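Long-range contact in uroporphyrin-III C-methyltransferase (Thermus thermophilus, PDB 1VE2), which probably transfers methyl groups from S-adenosyl-L-methionine to uroporphyrinogen III in porphyrin-related biosynthesis: residues A[192-197]-A[208-213]. Sequence-based numbering, arbitrary orientation.
Sequences GEAVRL and EGLPSP
Arg196 NH2 lies a long 3.7 Å from Glu208 O, a carbonyl oxygen at the edge of the guanidinium and near its plane, where electrostatics probably favour it. Arg196 NH1 comes 2.8 Å from Leu210 N, but both nitrogens are donors, so this is no bond, and the fine placing of NH1 is doubtful. One face of the guanidinium lies over Leu210 CG, and the two side chains run past each other in opposite senses. Arg196 gets there with CG anti to its carbonyl carbon (chi1 -61°) and a bend at chi3. Gly209 suits its place because its positive phi (114°) would jam a side chain against the preceding carbonyl. Strand 194-199 edges the mixed sheet, and the loop after it crosses over the antiparallel strand 181-186 to strand 214-218, which runs parallel to 194-199; Leu210 therefore also rests on Leu184 and Ala186. Replacing Arg196 with alanine would probably uncover one side of Leu210 and leave Glu208 O without its nearby charge. Farther along, the small Ala194 lets the loop come close, its CB meeting Leu210 CD2 at 3.8 Å and Pro211 CD at 4.2 Å, while CG of the rigid Pro211 ring comes 4.2 Å from Gly192 O.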
loop_
_atom_site.group_PDB
_atom_site.type_symbol
_atom_site.label_atom_id
_atom_site.label_comp_id
_atom_site.label_asym_id
_atom_site.label_seq_id
_atom_site.Cartn_x
_atom_site.Cartn_y
_atom_site.Cartn_z
ATOM N N GLY A 192 -10.195 17.476 -10.475
ATOM C CA GLY A 192 -11.389 17.497 -9.644
ATOM C C GLY A 192 -11.142 16.954 -8.246
ATOM O O GLY A 192 -12.078 16.635 -7.507
ATOM N N GLU A 193 -9.870 16.841 -7.889
ATOM C CA GLU A 193 -9.469 16.360 -6.576
ATOM C C GLU A 193 -10.051 17.279 -5.510
ATOM O O GLU A 193 -9.945 18.503 -5.609
ATOM C CB GLU A 193 -7.947 16.359 -6.475
ATOM C CG GLU A 193 -7.416 16.101 -5.083
ATOM C CD GLU A 193 -5.911 16.197 -5.028
ATOM O OE1 GLU A 193 -5.237 15.380 -5.689
ATOM O OE2 GLU A 193 -5.402 17.093 -4.327
ATOM N N ALA A 194 -10.662 16.689 -4.487
ATOM C CA ALA A 194 -11.260 17.473 -3.415
ATOM C C ALA A 194 -11.023 16.844 -2.045
ATOM O O ALA A 194 -11.217 15.643 -1.862
ATOM C CB ALA A 194 -12.758 17.635 -3.667
ATOM N N VAL A 195 -10.602 17.666 -1.088
ATOM C CA VAL A 195 -10.341 17.208 0.272
ATOM C C VAL A 195 -11.092 18.074 1.277
ATOM O O VAL A 195 -11.057 19.303 1.193
ATOM C CB VAL A 195 -8.829 17.272 0.609
ATOM C CG1 VAL A 195 -8.597 16.837 2.042
ATOM C CG2 VAL A 195 -8.045 16.388 -0.341
ATOM N N ARG A 196 -11.782 17.434 2.216
ATOM C CA ARG A 196 -12.518 18.158 3.251
ATOM C C ARG A 196 -12.111 17.636 4.622
ATOM O O ARG A 196 -12.120 16.426 4.869
ATOM C CB ARG A 196 -14.024 17.992 3.071
ATOM C CG ARG A 196 -14.557 18.522 1.753
ATOM C CD ARG A 196 -16.068 18.591 1.790
ATOM N NE ARG A 196 -16.661 18.313 0.486
ATOM C CZ ARG A 196 -17.970 18.263 0.258
ATOM N NH1 ARG A 196 -18.422 17.996 -0.960
ATOM N NH2 ARG A 196 -18.825 18.490 1.246
ATOM N N LEU A 197 -11.755 18.560 5.509
ATOM C CA LEU A 197 -11.323 18.211 6.854
ATOM C C LEU A 197 -12.334 18.676 7.890
ATOM O O LEU A 197 -12.869 19.781 7.797
ATOM C CB LEU A 197 -9.959 18.842 7.133
ATOM C CG LEU A 197 -8.904 18.544 6.064
ATOM C CD1 LEU A 197 -7.601 19.253 6.398
ATOM C CD2 LEU A 197 -8.697 17.040 5.972
ATOM N N GLU A 208 -21.998 14.958 1.606
ATOM C CA GLU A 208 -22.919 15.331 0.535
ATOM C C GLU A 208 -22.388 16.455 -0.346
ATOM O O GLU A 208 -22.178 17.574 0.120
ATOM C CB GLU A 208 -24.273 15.737 1.128
ATOM C CG GLU A 208 -25.348 16.024 0.088
ATOM C CD GLU A 208 -26.698 16.327 0.711
ATOM O OE1 GLU A 208 -26.795 17.316 1.470
ATOM O OE2 GLU A 208 -27.660 15.576 0.441
ATOM N N GLY A 209 -22.172 16.144 -1.621
ATOM C CA GLY A 209 -21.658 17.130 -2.554
ATOM C C GLY A 209 -20.272 16.759 -3.045
ATOM O O GLY A 209 -19.809 17.252 -4.074
ATOM N N LEU A 210 -19.611 15.874 -2.307
ATOM C CA LEU A 210 -18.270 15.426 -2.656
ATOM C C LEU A 210 -18.259 14.514 -3.874
ATOM O O LEU A 210 -19.126 13.661 -4.025
ATOM C CB LEU A 210 -17.647 14.670 -1.480
ATOM C CG LEU A 210 -16.469 15.313 -0.750
ATOM C CD1 LEU A 210 -15.917 14.313 0.254
ATOM C CD2 LEU A 210 -15.389 15.717 -1.742
ATOM N N PRO A 211 -17.271 14.687 -4.763
ATOM C CA PRO A 211 -17.144 13.867 -5.968
ATOM C C PRO A 211 -16.966 12.387 -5.616
ATOM O O PRO A 211 -16.992 12.003 -4.443
ATOM C CB PRO A 211 -15.897 14.435 -6.627
ATOM C CG PRO A 211 -15.994 15.861 -6.318
ATOM C CD PRO A 211 -16.365 15.844 -4.838
ATOM N N SER A 212 -16.774 11.566 -6.644
ATOM C CA SER A 212 -16.569 10.133 -6.465
ATOM C C SER A 212 -15.558 9.563 -7.465
ATOM O O SER A 212 -15.408 10.075 -8.578
ATOM C CB SER A 212 -17.896 9.387 -6.607
ATOM O OG SER A 212 -18.788 9.726 -5.562
ATOM N N PRO A 213 -14.837 8.498 -7.068
ATOM C CA PRO A 213 -14.927 7.831 -5.764
ATOM C C PRO A 213 -14.177 8.642 -4.712
ATOM O O PRO A 213 -13.422 9.553 -5.049
ATOM C CB PRO A 213 -14.268 6.481 -6.028
ATOM C CG PRO A 213 -13.180 6.849 -6.992
ATOM C CD PRO A 213 -13.909 7.774 -7.956
#